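Local structure of type I site-specific restriction-modification system, R (Restriction) subunit (Vibrio vulnificus, 3H1T) at residues A[189-194]-A[216-221]; A[164-169]-A[193-198]. The protein probably binds and hydrolyses ATP and binds DNA as the motor-bearing restriction subunit of a type I enzyme, represented here by a large N-terminal fragment. All coordinates share one frame; numbering follows the deposited sequence.

Contact 1: residues A[189-194]-A[216-221]; sequences RAVQSV and FQISWK
Val191 and Ile218 lie at the heart of this crossing, where the axes of the two short helix segments come within 10.0 Å and cross at -44°, and the nearest CA atoms belong to these two residues. The isoleucine's CB points neither directly at the other helix nor away from it. Its long branch starts from CG1, anti to the carbonyl carbon (chi1 -67°), which carries Ile218 CD1 onto the methyl of Ala190, 3.4 Å from CB, closer than usual for two carbons. The small alanine suits this place because its lone methyl lets the other helix's branch come right up to the helix surface. The shorter branch, Ile218 CG2, rests more loosely against Val191 CG2 at 4.3 Å.

Both helices belong to the first RecA-like domain of a superfamily 2 helicase motor. Helix 181-195 precedes strand 200-205 of the parallel sheet, while helix 211-224 takes up the chain at the P-loop, whose GTGKT sequence follows that strand. One turn on from Ala190, Val194 packs against Phe333 and Ile335 on strand 333-338, setting the helix against the sheet.

Val191 also receives the aliphatic part of Lys221, and the two side chains meet at roughly a right angle. Lys221 CE sits against both valine methyls, 3.7 Å from CG2 and 4.0 Å from CG1. Lysine serves here as an apolar chain with a polar end: bends at chi3 and chi4 carry its buried NZ to the carbonyl oxygens of Leu167 and Ser169, which hydrogen-bond it.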
ATOM      1  N   ARG A 189      -6.889  11.394  -8.031  1.00 26.83           N
ATOM      2  CA  ARG A 189      -5.821  11.982  -8.834  1.00 26.89           C
ATOM      3  C   ARG A 189      -5.651  11.260 -10.154  1.00 26.28           C
ATOM      4  O   ARG A 189      -5.175  11.843 -11.129  1.00 25.38           O
ATOM      5  CB  ARG A 189      -4.495  11.970  -8.079  1.00 29.07           C
ATOM      6  CG  ARG A 189      -4.536  12.816  -6.838  1.00 29.93           C
ATOM      7  CD  ARG A 189      -3.157  13.135  -6.337  1.00 29.55           C
ATOM      8  NE  ARG A 189      -3.226  13.945  -5.132  1.00 28.40           N
ATOM      9  CZ  ARG A 189      -2.182  14.220  -4.364  1.00 26.14           C
ATOM     10  NH1 ARG A 189      -0.978  13.752  -4.683  1.00 25.88           N
ATOM     11  NH2 ARG A 189      -2.349  14.931  -3.263  1.00 21.54           N
ATOM     12  N   ALA A 190      -6.036   9.988 -10.175  1.00 29.41           N
ATOM     13  CA  ALA A 190      -5.946   9.177 -11.375  1.00 29.73           C
ATOM     14  C   ALA A 190      -7.029   9.646 -12.334  1.00 30.19           C
ATOM     15  O   ALA A 190      -6.755   9.962 -13.493  1.00 31.26           O
ATOM     16  CB  ALA A 190      -6.147   7.714 -11.027  1.00 30.39           C
ATOM     17  N   VAL A 191      -8.258   9.702 -11.830  1.00 29.27           N
ATOM     18  CA  VAL A 191      -9.411  10.140 -12.610  1.00 29.17           C
ATOM     19  C   VAL A 191      -9.195  11.556 -13.111  1.00 28.68           C
ATOM     20  O   VAL A 191      -9.552  11.893 -14.237  1.00 27.86           O
ATOM     21  CB  VAL A 191     -10.673  10.110 -11.747  1.00 31.61           C
ATOM     22  CG1 VAL A 191     -11.857  10.685 -12.519  1.00 32.56           C
ATOM     23  CG2 VAL A 191     -10.946   8.684 -11.296  1.00 30.33           C
ATOM     24  N   GLN A 192      -8.600  12.374 -12.250  1.00 29.25           N
ATOM     25  CA  GLN A 192      -8.294  13.772 -12.557  1.00 31.53           C
ATOM     26  C   GLN A 192      -7.262  13.810 -13.684  1.00 32.00           C
ATOM     27  O   GLN A 192      -7.413  14.543 -14.660  1.00 30.47           O
ATOM     28  CB  GLN A 192      -7.728  14.431 -11.298  1.00 49.55           C
ATOM     29  CG  GLN A 192      -7.660  15.946 -11.269  1.00 52.02           C
ATOM     30  CD  GLN A 192      -7.099  16.467  -9.942  1.00 55.67           C
ATOM     31  OE1 GLN A 192      -7.753  16.390  -8.897  1.00 57.31           O
ATOM     32  NE2 GLN A 192      -5.869  16.985  -9.981  1.00 57.71           N
ATOM     33  N   SER A 193      -6.207  13.018 -13.530  1.00 32.91           N
ATOM     34  CA  SER A 193      -5.142  12.931 -14.528  1.00 36.40           C
ATOM     35  C   SER A 193      -5.708  12.621 -15.914  1.00 37.19           C
ATOM     36  O   SER A 193      -5.371  13.278 -16.902  1.00 35.62           O
ATOM     37  CB  SER A 193      -4.145  11.831 -14.153  1.00 49.26           C
ATOM     38  OG  SER A 193      -3.369  12.196 -13.026  1.00 54.67           O
ATOM     39  N   VAL A 194      -6.557  11.602 -15.977  1.00 42.00           N
ATOM     40  CA  VAL A 194      -7.177  11.180 -17.220  1.00 41.87           C
ATOM     41  C   VAL A 194      -8.016  12.300 -17.813  1.00 40.61           C
ATOM     42  O   VAL A 194      -7.961  12.564 -19.009  1.00 41.37           O
ATOM     43  CB  VAL A 194      -8.061   9.933 -16.983  1.00 38.52           C
ATOM     44  CG1 VAL A 194      -8.808   9.571 -18.235  1.00 37.74           C
ATOM     45  CG2 VAL A 194      -7.186   8.777 -16.548  1.00 36.66           C
ATOM     46  N   PHE A 216     -10.042  -0.816  -9.050  1.00 36.49           N
ATOM     47  CA  PHE A 216     -11.482  -1.017  -9.226  1.00 35.81           C
ATOM     48  C   PHE A 216     -12.304   0.272  -9.222  1.00 34.27           C
ATOM     49  O   PHE A 216     -13.126   0.476 -10.105  1.00 35.06           O
ATOM     50  CB  PHE A 216     -12.023  -1.960  -8.143  1.00 37.57           C
ATOM     51  CG  PHE A 216     -13.528  -2.015  -8.074  1.00 38.60           C
ATOM     52  CD1 PHE A 216     -14.254  -2.676  -9.058  1.00 38.18           C
ATOM     53  CD2 PHE A 216     -14.217  -1.401  -7.019  1.00 36.32           C
ATOM     54  CE1 PHE A 216     -15.641  -2.724  -8.999  1.00 38.16           C
ATOM     55  CE2 PHE A 216     -15.607  -1.446  -6.947  1.00 36.35           C
ATOM     56  CZ  PHE A 216     -16.320  -2.105  -7.937  1.00 37.15           C
ATOM     57  N   GLN A 217     -12.076   1.149  -8.250  1.00 33.32           N
ATOM     58  CA  GLN A 217     -12.855   2.388  -8.188  1.00 34.82           C
ATOM     59  C   GLN A 217     -12.567   3.382  -9.319  1.00 34.72           C
ATOM     60  O   GLN A 217     -13.437   4.169  -9.689  1.00 34.17           O
ATOM     61  CB  GLN A 217     -12.682   3.066  -6.820  1.00 32.05           C
ATOM     62  CG  GLN A 217     -13.187   2.235  -5.627  1.00 30.75           C
ATOM     63  CD  GLN A 217     -14.715   2.208  -5.479  1.00 32.13           C
ATOM     64  OE1 GLN A 217     -15.239   1.686  -4.497  1.00 33.65           O
ATOM     65  NE2 GLN A 217     -15.425   2.765  -6.448  1.00 30.11           N
ATOM     66  N   ILE A 218     -11.361   3.357  -9.874  1.00 32.34           N
ATOM     67  CA  ILE A 218     -11.058   4.255 -10.984  1.00 33.25           C
ATOM     68  C   ILE A 218     -11.919   3.769 -12.155  1.00 34.68           C
ATOM     69  O   ILE A 218     -12.612   4.548 -12.812  1.00 35.57           O
ATOM     70  CB  ILE A 218      -9.563   4.173 -11.390  1.00 35.47           C
ATOM     71  CG1 ILE A 218      -8.669   4.740 -10.271  1.00 32.83           C
ATOM     72  CG2 ILE A 218      -9.332   4.957 -12.676  1.00 35.60           C
ATOM     73  CD1 ILE A 218      -7.169   4.513 -10.496  1.00 29.11           C
ATOM     74  N   SER A 219     -11.873   2.458 -12.389  1.00 38.29           N
ATOM     75  CA  SER A 219     -12.632   1.814 -13.458  1.00 39.17           C
ATOM     76  C   SER A 219     -14.119   2.083 -13.292  1.00 38.77           C
ATOM     77  O   SER A 219     -14.794   2.482 -14.238  1.00 38.49           O
ATOM     78  CB  SER A 219     -12.403   0.302 -13.437  1.00 42.53           C
ATOM     79  OG  SER A 219     -11.023   0.009 -13.334  1.00 46.54           O
ATOM     80  N   TRP A 220     -14.634   1.866 -12.090  1.00 33.57           N
ATOM     81  CA  TRP A 220     -16.048   2.091 -11.858  1.00 35.25           C
ATOM     82  C   TRP A 220     -16.421   3.555 -12.115  1.00 36.63           C
ATOM     83  O   TRP A 220     -17.365   3.837 -12.858  1.00 36.48           O
ATOM     84  CB  TRP A 220     -16.422   1.666 -10.433  1.00 50.07           C
ATOM     85  CG  TRP A 220     -17.879   1.765 -10.143  1.00 51.43           C
ATOM     86  CD1 TRP A 220     -18.508   2.756  -9.453  1.00 51.36           C
ATOM     87  CD2 TRP A 220     -18.895   0.827 -10.516  1.00 52.96           C
ATOM     88  NE1 TRP A 220     -19.851   2.495  -9.366  1.00 52.50           N
ATOM     89  CE2 TRP A 220     -20.118   1.316 -10.010  1.00 53.19           C
ATOM     90  CE3 TRP A 220     -18.892  -0.379 -11.229  1.00 54.40           C
ATOM     91  CZ2 TRP A 220     -21.331   0.639 -10.186  1.00 54.16           C
ATOM     92  CZ3 TRP A 220     -20.101  -1.056 -11.406  1.00 57.39           C
ATOM     93  CH2 TRP A 220     -21.304  -0.540 -10.884  1.00 56.42           C
ATOM     94  N   LYS A 221     -15.670   4.486 -11.531  1.00 36.81           N
ATOM     95  CA  LYS A 221     -15.953   5.905 -11.721  1.00 36.87           C
ATOM     96  C   LYS A 221     -16.054   6.271 -13.203  1.00 37.73           C
ATOM     97  O   LYS A 221     -17.069   6.815 -13.642  1.00 38.17           O
ATOM     98  CB  LYS A 221     -14.882   6.777 -11.036  1.00 32.37           C
ATOM     99  CG  LYS A 221     -15.119   7.015  -9.542  1.00 30.87           C
ATOM    100  CD  LYS A 221     -14.035   7.880  -8.897  1.00 30.29           C
ATOM    101  CE  LYS A 221     -14.049   9.324  -9.398  1.00 30.62           C
ATOM    102  NZ  LYS A 221     -15.215  10.111  -8.919  1.00 32.83           N
TER

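Contact 2: residues A[164-169]-A[193-198]; sequences LDTLLS and SVLQGK
Leu195 presents its two methyls to two neighbouring residues of the short helix 164-167, and this fork makes up the close-packed half of the contact. One prong, Leu195 CD1, lies 3.8 Å from Leu167 CD1 and also approaches the backbone of the short helix, 3.9 Å from Leu167 N. The other, Leu195 CD2, sits a little farther off, 4.2 Å from both CB and CG2 of Thr166. CG of Leu195 is anti to its carbonyl carbon (chi1 -59°), and from there the side chain extends toward the short helix. Leucine fits because its branch lies at the end of the chain; threonine fits because its methyl, CG2, can join an apolar patch. No hydrogen bond spans the two segments, and the buried area is modest at 122 Å².

Leu167 links this patch to the neighbouring domain, for it also touches Phe150 on helix 146-157 and Phe86 on strand 86-93. Strand 86-93 belongs to the mixed sheet of the N-terminal domain, which is probably nuclease-like as in other HsdR subunits, whereas Leu195 lies in the last turn of a helix of the first RecA-like motor domain.

Beyond Leu195 the packing gives way to a turn that makes no contact with 164-169. The helix closes in a Schellman motif, with Lys198 N bonded to Ser193 O at 3.1 Å and Gly197 N to Val194 O at 3.0 Å. Gly197 has a positive phi of 86°, and a beta carbon here would press on the preceding carbonyl oxygen. Gln196, partly exposed, gives its NE2 to Glu157 O, while Lys198 is exposed, a suitable place for a charged side chain; on the short helix, exposed Asp165 turns its CB away from the other segment.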
ATOM      1  N   LEU A 164     -17.223  17.174 -15.504  1.00 42.76           N
ATOM      2  CA  LEU A 164     -17.590  17.289 -14.099  1.00 42.02           C
ATOM      3  C   LEU A 164     -18.315  16.062 -13.541  1.00 41.34           C
ATOM      4  O   LEU A 164     -18.142  15.717 -12.375  1.00 41.74           O
ATOM      5  CB  LEU A 164     -18.463  18.525 -13.875  1.00 43.88           C
ATOM      6  CG  LEU A 164     -17.743  19.860 -14.054  1.00 44.43           C
ATOM      7  CD1 LEU A 164     -18.702  21.018 -13.774  1.00 45.05           C
ATOM      8  CD2 LEU A 164     -16.551  19.906 -13.105  1.00 44.19           C
ATOM      9  N   ASP A 165     -19.122  15.399 -14.364  1.00 47.40           N
ATOM     10  CA  ASP A 165     -19.865  14.245 -13.873  1.00 47.14           C
ATOM     11  C   ASP A 165     -18.999  13.006 -13.750  1.00 47.18           C
ATOM     12  O   ASP A 165     -19.371  12.048 -13.061  1.00 48.55           O
ATOM     13  CB  ASP A 165     -21.065  13.939 -14.766  1.00 64.39           C
ATOM     14  CG  ASP A 165     -21.893  15.175 -15.073  1.00 67.85           C
ATOM     15  OD1 ASP A 165     -21.540  15.913 -16.026  1.00 68.69           O
ATOM     16  OD2 ASP A 165     -22.896  15.404 -14.355  1.00 70.52           O
ATOM     17  N   THR A 166     -17.856  12.999 -14.423  1.00 36.64           N
ATOM     18  CA  THR A 166     -16.984  11.855 -14.297  1.00 33.40           C
ATOM     19  C   THR A 166     -16.186  12.102 -13.031  1.00 32.39           C
ATOM     20  O   THR A 166     -16.033  11.206 -12.198  1.00 33.04           O
ATOM     21  CB  THR A 166     -16.045  11.718 -15.490  1.00 41.45           C
ATOM     22  OG1 THR A 166     -16.815  11.742 -16.697  1.00 40.58           O
ATOM     23  CG2 THR A 166     -15.305  10.384 -15.417  1.00 39.82           C
ATOM     24  N   LEU A 167     -15.720  13.334 -12.861  1.00 32.04           N
ATOM     25  CA  LEU A 167     -14.945  13.697 -11.688  1.00 30.00           C
ATOM     26  C   LEU A 167     -15.707  13.386 -10.413  1.00 29.35           C
ATOM     27  O   LEU A 167     -15.103  12.998  -9.414  1.00 30.09           O
ATOM     28  CB  LEU A 167     -14.602  15.185 -11.705  1.00 26.00           C
ATOM     29  CG  LEU A 167     -13.580  15.591 -10.634  1.00 27.69           C
ATOM     30  CD1 LEU A 167     -12.199  15.271 -11.164  1.00 25.11           C
ATOM     31  CD2 LEU A 167     -13.665  17.077 -10.313  1.00 27.43           C
ATOM     32  N   LEU A 168     -17.030  13.545 -10.451  1.00 29.67           N
ATOM     33  CA  LEU A 168     -17.859  13.297  -9.274  1.00 30.07           C
ATOM     34  C   LEU A 168     -18.577  11.956  -9.298  1.00 30.89           C
ATOM     35  O   LEU A 168     -19.346  11.652  -8.385  1.00 32.44           O
ATOM     36  CB  LEU A 168     -18.896  14.404  -9.097  1.00 26.89           C
ATOM     37  CG  LEU A 168     -18.417  15.856  -8.969  1.00 26.92           C
ATOM     38  CD1 LEU A 168     -19.623  16.773  -8.789  1.00 24.77           C
ATOM     39  CD2 LEU A 168     -17.448  15.996  -7.796  1.00 23.11           C
ATOM     40  N   SER A 169     -18.338  11.155 -10.332  1.00 31.09           N
ATOM     41  CA  SER A 169     -18.971   9.838 -10.443  1.00 32.35           C
ATOM     42  C   SER A 169     -18.762   9.083  -9.129  1.00 31.96           C
ATOM     43  O   SER A 169     -17.636   8.918  -8.687  1.00 30.89           O
ATOM     44  CB  SER A 169     -18.344   9.085 -11.626  1.00 39.76           C
ATOM     45  OG  SER A 169     -18.865   7.776 -11.767  1.00 43.77           O
ATOM     46  N   SER A 193      -6.207  13.018 -13.530  1.00 32.91           N
ATOM     47  CA  SER A 193      -5.142  12.931 -14.528  1.00 36.40           C
ATOM     48  C   SER A 193      -5.708  12.621 -15.914  1.00 37.19           C
ATOM     49  O   SER A 193      -5.371  13.278 -16.902  1.00 35.62           O
ATOM     50  CB  SER A 193      -4.145  11.831 -14.153  1.00 49.26           C
ATOM     51  OG  SER A 193      -3.369  12.196 -13.026  1.00 54.67           O
ATOM     52  N   VAL A 194      -6.557  11.602 -15.977  1.00 42.00           N
ATOM     53  CA  VAL A 194      -7.177  11.180 -17.220  1.00 41.87           C
ATOM     54  C   VAL A 194      -8.016  12.300 -17.813  1.00 40.61           C
ATOM     55  O   VAL A 194      -7.961  12.564 -19.009  1.00 41.37           O
ATOM     56  CB  VAL A 194      -8.061   9.933 -16.983  1.00 38.52           C
ATOM     57  CG1 VAL A 194      -8.808   9.571 -18.235  1.00 37.74           C
ATOM     58  CG2 VAL A 194      -7.186   8.777 -16.548  1.00 36.66           C
ATOM     59  N   LEU A 195      -8.773  12.984 -16.968  1.00 47.45           N
ATOM     60  CA  LEU A 195      -9.607  14.069 -17.453  1.00 47.94           C
ATOM     61  C   LEU A 195      -8.783  15.228 -18.002  1.00 48.80           C
ATOM     62  O   LEU A 195      -9.284  15.993 -18.826  1.00 51.00           O
ATOM     63  CB  LEU A 195     -10.544  14.576 -16.349  1.00 36.45           C
ATOM     64  CG  LEU A 195     -11.487  13.507 -15.763  1.00 37.12           C
ATOM     65  CD1 LEU A 195     -12.438  14.135 -14.734  1.00 33.44           C
ATOM     66  CD2 LEU A 195     -12.279  12.858 -16.890  1.00 35.06           C
ATOM     67  N   GLN A 196      -7.528  15.350 -17.566  1.00 39.11           N
ATOM     68  CA  GLN A 196      -6.642  16.435 -18.020  1.00 38.17           C
ATOM     69  C   GLN A 196      -5.866  16.035 -19.281  1.00 38.39           C
ATOM     70  O   GLN A 196      -5.103  16.828 -19.842  1.00 37.52           O
ATOM     71  CB  GLN A 196      -5.630  16.795 -16.931  1.00 44.71           C
ATOM     72  CG  GLN A 196      -6.215  17.116 -15.580  1.00 46.77           C
ATOM     73  CD  GLN A 196      -5.135  17.302 -14.536  1.00 48.28           C
ATOM     74  OE1 GLN A 196      -4.306  16.418 -14.318  1.00 48.86           O
ATOM     75  NE2 GLN A 196      -5.141  18.450 -13.879  1.00 49.26           N
ATOM     76  N   GLY A 197      -6.048  14.790 -19.699  1.00 38.50           N
ATOM     77  CA  GLY A 197      -5.371  14.309 -20.882  1.00 38.62           C
ATOM     78  C   GLY A 197      -3.970  13.759 -20.680  1.00 38.04           C
ATOM     79  O   GLY A 197      -3.162  13.771 -21.607  1.00 38.52           O
ATOM     80  N   LYS A 198      -3.663  13.294 -19.474  1.00 32.88           N
ATOM     81  CA  LYS A 198      -2.363  12.691 -19.194  1.00 33.47           C
ATOM     82  C   LYS A 198      -2.488  11.226 -19.567  1.00 34.47           C
ATOM     83  O   LYS A 198      -3.079  10.435 -18.828  1.00 34.89           O
ATOM     84  CB  LYS A 198      -2.015  12.830 -17.705  1.00 51.66           C
ATOM     85  CG  LYS A 198      -1.262  14.096 -17.374  1.00 54.87           C
ATOM     86  CD  LYS A 198      -1.476  14.566 -15.938  1.00 57.69           C
ATOM     87  CE  LYS A 198      -1.996  15.996 -15.942  1.00 58.46           C
ATOM     88  NZ  LYS A 198      -1.571  16.668 -17.209  1.00 60.16           N
TER

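Following the chain from the N-terminal domain, residues 164-169 come first, and contact 2 closes the loop that leads from them, through a partly unmodelled connection, to the end of helix 181-195. Contact 1 begins on that same helix and closes a second loop, which runs through strand 200-205 and the P-loop to helix 211-224. The two loops cross, because contact 1 starts at Ala190 and Val191, before contact 2 closes at Leu195. Helix 181-195 is thus the middle member, with contact 2 facing the N-terminal domain and contact 1 lying within the motor domain. The lysine of contact 1 also ties segment 216-221 directly to 164-169.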